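Long-range contacts in polar amino acid ABC uptake transporter substrate binding protein (Streptococcus thermophilus LMG 18311, PDB 3HV1), which probably binds a polar amino acid outside the cell and delivers it to an ABC transporter for uptake: residues K11-T16 / G214-D219; A98-P103 / S210-A215. All coordinates share one frame; numbering follows the deposited sequence.

Contact 1 of 2, residues K11-T16 / G214-D219; sequences KDQWQT and GARKVD
With chi1 at -93°, off a staggered position, Asp219 brings OD1 up to Gln13 at the start of helix 14-20. Asp12 holds its CG opposite its own backbone N instead (chi1 -173°), a torsion that lets its OD1 accept from Trp14 N in an Asx turn. The one direct hydrogen bond across the contact runs from Gln13 N to Asp219 OD1, 2.9 Å long and fairly straight, and the N-H meets the oxygen nearly along its C-O axis. The amides of two successive residues thus each end on a carboxylate. Asp12 CB lies 3.6 Å from Val218 O. The two carboxylate planes stand almost perpendicular, 88° apart, and their OD1 atoms come within 4.1 Å; water 2 donates to both, more weakly to Asp12. Val218 CG2 packs against the Lys11 carbonyl, 3.6 Å from Lys11 O. On the Arg216 side, water 1 accepts from Gln13 NE2 and, at 2.9 Å, from Arg216 NE, lying in the plane of the guanidinium at its edge. Gln13 reaches that water with a side chain extended beyond CG, and its NE2 stops 3.4 Å from Arg216 NH2, two donors that do not bond to each other. Arg216 is anchored mainly by the carbonyls of Leu76 and Ile81 and by Asp82, and its salt bridge to Asp219 OD2 is long. Tyr17 OH also bonds Asp219 OD2, and Thr221 OG1 bonds Asp12 OD2. The contact thus ties the N-terminal segment to the turn leading into helix 220-236, and the amides, waters and nearby arginine probably offset the mutual repulsion of the two aspartates.

Contact 2 of 2, residues A98-P103 / S210-A215; sequences ADFTEP and SFAVGA
Antiparallel pairing in the mixed sheet of this family 3 solute-binding protein joins strand 99-100 to strand 209-215, and Asp99 and Ala215 form its hydrogen-bonded pair. Asp99 N gives to Ala215 O at 2.9 Å, and Ala215 N returns the bond to Asp99 O, both meeting their carbonyls nearly end-on. Phe100 and Gly214 follow as the non-hydrogen-bonded pair, where Phe100 CA approaches Val213 O to 3.3 Å in a CA-H...O contact. One step on, Thr101 N bonds Val213 O at 3.0 Å, in the plane of that carbonyl. The return bond departs from sheet pattern: Val213 N donates to the side chain oxygen Thr101 OG1 at 3.0 Å, with an angle of 167° at the hydrogen. A chi1 of 57° sets this hydroxyl between the threonine's own backbone N and carbonyl carbon, facing the other strand, while the methyl CG2 rests 3.8 Å from Val213 CB. OG1 donates a hydrogen bond to Glu102 O, tilted 30° from that carbonyl plane. Phe100 CD1 comes 4.0 Å from Ala212 CB, with the ring oblique to that methyl, and the ring also meets that of Tyr88. At the far end Pro103, which has no amide hydrogen, packs CB against Ser210 CB at 3.6 Å. Ile226 and Asn227 of helix 220-236 touch Thr101 on the side where Val213 and Ala215 also lie, and Ile223 touches Ala215. By accepting one hydrogen bond and donating another, Thr101 OG1 stands in for a backbone carbonyl and carries the pairing on from the Phe100-Gly214 pair to Val213, with its rotation fixed by the two bonds.

Both contacts use strand 209-215, sharing Gly214 and Ala215, and their centres lie about 13 Å apart. Contact 2 pairs the strand with 98-103, and contact 1 uses the type I turn from Arg216 to Asp219 that follows. Lys217, inside that turn, closes the gap: its NZ makes a salt bridge to Asp99 OD1 at 2.8 Å and probably a hydrogen bond to Ala98 O at 3.2 Å. Contact 2 sits about 12 Å from the centre of the chain and contact 1 about 23 Å, centre to centre. Helix 220-236 touches both, through Thr221 at contact 1 and Ile226 at contact 2.

Contact 1 of 2, residues K11-T16 / G214-D219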
loop_
_atom_site.group_PDB
_atom_site.type_symbol
_atom_site.label_atom_id
_atom_site.label_comp_id
_atom_site.label_asym_id
_atom_site.label_seq_id
_atom_site.Cartn_x
_atom_site.Cartn_y
_atom_site.Cartn_z
ATOM N N LYS A 11 -5.184 12.514 22.891
ATOM C CA LYS A 11 -6.073 11.384 22.669
ATOM C C LYS A 11 -6.874 11.366 21.380
ATOM O O LYS A 11 -6.832 12.299 20.577
ATOM C CB LYS A 11 -7.021 11.231 23.856
ATOM C CG LYS A 11 -7.706 12.513 24.290
ATOM C CD LYS A 11 -8.762 12.225 25.350
ATOM C CE LYS A 11 -9.840 11.282 24.810
ATOM N NZ LYS A 11 -10.874 10.932 25.831
ATOM N N ASP A 12 -7.593 10.265 21.202
ATOM C CA ASP A 12 -8.435 10.039 20.039
ATOM C C ASP A 12 -9.656 10.942 20.161
ATOM O O ASP A 12 -10.552 10.686 20.966
ATOM C CB ASP A 12 -8.867 8.576 20.006
ATOM C CG ASP A 12 -9.599 8.211 18.736
ATOM O OD1 ASP A 12 -10.517 8.962 18.338
ATOM O OD2 ASP A 12 -9.263 7.164 18.142
ATOM N N GLN A 13 -9.696 11.992 19.350
ATOM C CA GLN A 13 -10.795 12.943 19.411
ATOM C C GLN A 13 -11.950 12.737 18.442
ATOM O O GLN A 13 -12.715 13.669 18.205
ATOM C CB GLN A 13 -10.265 14.363 19.223
ATOM C CG GLN A 13 -9.287 14.832 20.276
ATOM C CD GLN A 13 -8.983 16.305 20.132
ATOM O OE1 GLN A 13 -9.804 17.151 20.467
ATOM N NE2 GLN A 13 -7.806 16.618 19.611
ATOM N N TRP A 14 -12.107 11.544 17.881
ATOM C CA TRP A 14 -13.212 11.355 16.945
ATOM C C TRP A 14 -14.524 11.790 17.588
ATOM O O TRP A 14 -15.371 12.406 16.942
ATOM C CB TRP A 14 -13.313 9.900 16.471
ATOM C CG TRP A 14 -14.427 9.705 15.478
ATOM C CD1 TRP A 14 -15.575 8.992 15.664
ATOM C CD2 TRP A 14 -14.522 10.281 14.165
ATOM N NE1 TRP A 14 -16.380 9.088 14.557
ATOM C CE2 TRP A 14 -15.762 9.873 13.619
ATOM C CE3 TRP A 14 -13.684 11.106 13.399
ATOM C CZ2 TRP A 14 -16.188 10.261 12.339
ATOM C CZ3 TRP A 14 -14.106 11.493 12.122
ATOM C CH2 TRP A 14 -15.348 11.068 11.610
ATOM N N GLN A 15 -14.680 11.477 18.870
ATOM C CA GLN A 15 -15.881 11.850 19.610
ATOM C C GLN A 15 -16.086 13.354 19.641
ATOM O O GLN A 15 -17.210 13.841 19.539
ATOM C CB GLN A 15 -15.797 11.319 21.039
ATOM C CG GLN A 15 -16.423 9.957 21.205
ATOM C CD GLN A 15 -17.932 10.024 21.125
ATOM O OE1 GLN A 15 -18.582 10.607 21.996
ATOM N NE2 GLN A 15 -18.500 9.440 20.074
ATOM N N THR A 16 -14.992 14.089 19.785
ATOM C CA THR A 16 -15.059 15.539 19.827
ATOM C C THR A 16 -15.371 16.115 18.447
ATOM O O THR A 16 -16.244 16.971 18.311
ATOM C CB THR A 16 -13.739 16.124 20.368
ATOM O OG1 THR A 16 -13.592 15.751 21.745
ATOM C CG2 THR A 16 -13.725 17.634 20.257
ATOM N N GLY A 214 -2.252 13.278 6.725
ATOM C CA GLY A 214 -1.572 13.030 7.983
ATOM C C GLY A 214 -2.359 13.549 9.178
ATOM O O GLY A 214 -2.979 14.601 9.100
ATOM N N ALA A 215 -2.343 12.797 10.275
ATOM C CA ALA A 215 -3.044 13.182 11.501
ATOM C C ALA A 215 -2.200 12.748 12.687
ATOM O O ALA A 215 -1.256 11.972 12.532
ATOM C CB ALA A 215 -4.404 12.500 11.571
ATOM N N ARG A 216 -2.529 13.249 13.872
ATOM C CA ARG A 216 -1.779 12.851 15.056
ATOM C C ARG A 216 -1.892 11.330 15.182
ATOM O O ARG A 216 -2.933 10.751 14.870
ATOM C CB ARG A 216 -2.332 13.556 16.300
ATOM C CG ARG A 216 -1.863 15.012 16.422
ATOM C CD ARG A 216 -2.445 15.693 17.651
ATOM N NE ARG A 216 -3.887 15.881 17.546
ATOM C CZ ARG A 216 -4.472 16.885 16.898
ATOM N NH1 ARG A 216 -3.742 17.812 16.290
ATOM N NH2 ARG A 216 -5.792 16.958 16.856
ATOM N N LYS A 217 -0.818 10.680 15.620
ATOM C CA LYS A 217 -0.820 9.225 15.750
ATOM C C LYS A 217 -1.927 8.683 16.647
ATOM O O LYS A 217 -2.396 7.559 16.450
ATOM C CB LYS A 217 0.538 8.744 16.269
ATOM C CG LYS A 217 1.683 9.012 15.323
ATOM C CD LYS A 217 2.973 8.401 15.839
ATOM C CE LYS A 217 3.993 8.293 14.737
ATOM N NZ LYS A 217 3.506 7.386 13.656
ATOM N N VAL A 218 -2.341 9.479 17.633
ATOM C CA VAL A 218 -3.395 9.072 18.561
ATOM C C VAL A 218 -4.786 9.045 17.922
ATOM O O VAL A 218 -5.676 8.342 18.395
ATOM C CB VAL A 218 -3.453 10.011 19.789
ATOM C CG1 VAL A 218 -2.203 9.837 20.636
ATOM C CG2 VAL A 218 -3.588 11.470 19.330
ATOM N N ASP A 219 -4.969 9.810 16.850
ATOM C CA ASP A 219 -6.261 9.871 16.164
ATOM C C ASP A 219 -6.506 8.699 15.216
ATOM O O ASP A 219 -6.836 8.889 14.042
ATOM C CB ASP A 219 -6.392 11.183 15.386
ATOM C CG ASP A 219 -7.079 12.269 16.187
ATOM O OD1 ASP A 219 -8.021 11.940 16.931
ATOM O OD2 ASP A 219 -6.698 13.452 16.053
HETATM O O HOH W 1 -5.997 14.461 18.887
HETATM O O HOH W 2 -9.517 9.839 15.955
#

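Contact 2 of 2, residues A98-P103 / S210-A215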
loop_
_atom_site.group_PDB
_atom_site.type_symbol
_atom_site.label_atom_id
_atom_site.label_comp_id
_atom_site.label_asym_id
_atom_site.label_seq_id
_atom_site.Cartn_x
_atom_site.Cartn_y
_atom_site.Cartn_z
ATOM N N ALA A 98 3.507 11.642 12.599
ATOM C CA ALA A 98 2.101 11.381 12.318
ATOM C C ALA A 98 1.761 10.032 11.707
ATOM O O ALA A 98 2.634 9.292 11.262
ATOM C CB ALA A 98 1.553 12.494 11.421
ATOM N N ASP A 99 0.466 9.732 11.704
ATOM C CA ASP A 99 -0.071 8.510 11.122
ATOM C C ASP A 99 -0.788 8.928 9.842
ATOM O O ASP A 99 -1.402 9.992 9.789
ATOM C CB ASP A 99 -1.043 7.832 12.083
ATOM C CG ASP A 99 -0.345 6.883 13.046
ATOM O OD1 ASP A 99 0.895 6.744 12.950
ATOM O OD2 ASP A 99 -1.041 6.272 13.889
ATOM N N PHE A 100 -0.716 8.085 8.819
ATOM C CA PHE A 100 -1.303 8.396 7.518
ATOM C C PHE A 100 -2.501 7.579 7.089
ATOM O O PHE A 100 -2.641 6.413 7.455
ATOM C CB PHE A 100 -0.236 8.236 6.434
ATOM C CG PHE A 100 0.807 9.305 6.445
ATOM C CD1 PHE A 100 0.656 10.442 5.660
ATOM C CD2 PHE A 100 1.943 9.180 7.240
ATOM C CE1 PHE A 100 1.616 11.438 5.660
ATOM C CE2 PHE A 100 2.913 10.174 7.249
ATOM C CZ PHE A 100 2.750 11.304 6.458
ATOM N N THR A 101 -3.364 8.203 6.291
ATOM C CA THR A 101 -4.506 7.495 5.742
ATOM C C THR A 101 -3.873 6.762 4.571
ATOM O O THR A 101 -2.680 6.920 4.295
ATOM C CB THR A 101 -5.551 8.429 5.108
ATOM O OG1 THR A 101 -4.915 9.210 4.080
ATOM C CG2 THR A 101 -6.186 9.339 6.146
ATOM N N GLU A 102 -4.682 5.962 3.891
ATOM C CA GLU A 102 -4.242 5.259 2.697
ATOM C C GLU A 102 -4.064 6.363 1.653
ATOM O O GLU A 102 -4.614 7.454 1.808
ATOM C CB GLU A 102 -5.331 4.288 2.234
ATOM C CG GLU A 102 -5.586 3.154 3.199
ATOM C CD GLU A 102 -4.319 2.399 3.530
ATOM O OE1 GLU A 102 -3.570 2.073 2.583
ATOM O OE2 GLU A 102 -4.071 2.130 4.730
ATOM N N PRO A 103 -3.279 6.112 0.590
ATOM C CA PRO A 103 -3.094 7.155 -0.429
ATOM C C PRO A 103 -4.342 7.324 -1.286
ATOM O O PRO A 103 -4.990 6.337 -1.623
ATOM C CB PRO A 103 -1.903 6.640 -1.232
ATOM C CG PRO A 103 -2.064 5.134 -1.135
ATOM C CD PRO A 103 -2.402 4.952 0.328
ATOM N N SER A 210 2.874 9.240 -3.516
ATOM C CA SER A 210 1.460 9.010 -3.255
ATOM C C SER A 210 0.960 10.003 -2.204
ATOM O O SER A 210 1.528 10.098 -1.110
ATOM C CB SER A 210 1.235 7.579 -2.765
ATOM O OG SER A 210 1.641 6.635 -3.739
ATOM N N PHE A 211 -0.088 10.749 -2.546
ATOM C CA PHE A 211 -0.659 11.719 -1.627
ATOM C C PHE A 211 -1.535 11.005 -0.608
ATOM O O PHE A 211 -2.326 10.132 -0.958
ATOM C CB PHE A 211 -1.509 12.762 -2.365
ATOM C CG PHE A 211 -0.727 13.657 -3.290
ATOM C CD1 PHE A 211 0.598 13.975 -3.024
ATOM C CD2 PHE A 211 -1.345 14.241 -4.393
ATOM C CE1 PHE A 211 1.302 14.862 -3.836
ATOM C CE2 PHE A 211 -0.649 15.133 -5.213
ATOM C CZ PHE A 211 0.679 15.444 -4.930
ATOM N N ALA A 212 -1.379 11.379 0.658
ATOM C CA ALA A 212 -2.166 10.800 1.733
ATOM C C ALA A 212 -2.341 11.894 2.779
ATOM O O ALA A 212 -1.661 12.918 2.734
ATOM C CB ALA A 212 -1.450 9.574 2.332
ATOM N N VAL A 213 -3.262 11.679 3.708
ATOM C CA VAL A 213 -3.548 12.661 4.756
ATOM C C VAL A 213 -2.855 12.290 6.066
ATOM O O VAL A 213 -2.881 11.135 6.469
ATOM C CB VAL A 213 -5.069 12.737 5.017
ATOM C CG1 VAL A 213 -5.388 13.894 5.961
ATOM C CG2 VAL A 213 -5.809 12.911 3.697
ATOM N N GLY A 214 -2.252 13.278 6.725
ATOM C CA GLY A 214 -1.572 13.030 7.983
ATOM C C GLY A 214 -2.359 13.549 9.178
ATOM O O GLY A 214 -2.979 14.601 9.100
ATOM N N ALA A 215 -2.343 12.797 10.275
ATOM C CA ALA A 215 -3.044 13.182 11.501
ATOM C C ALA A 215 -2.200 12.748 12.687
ATOM O O ALA A 215 -1.256 11.972 12.532
ATOM C CB ALA A 215 -4.404 12.500 11.571
#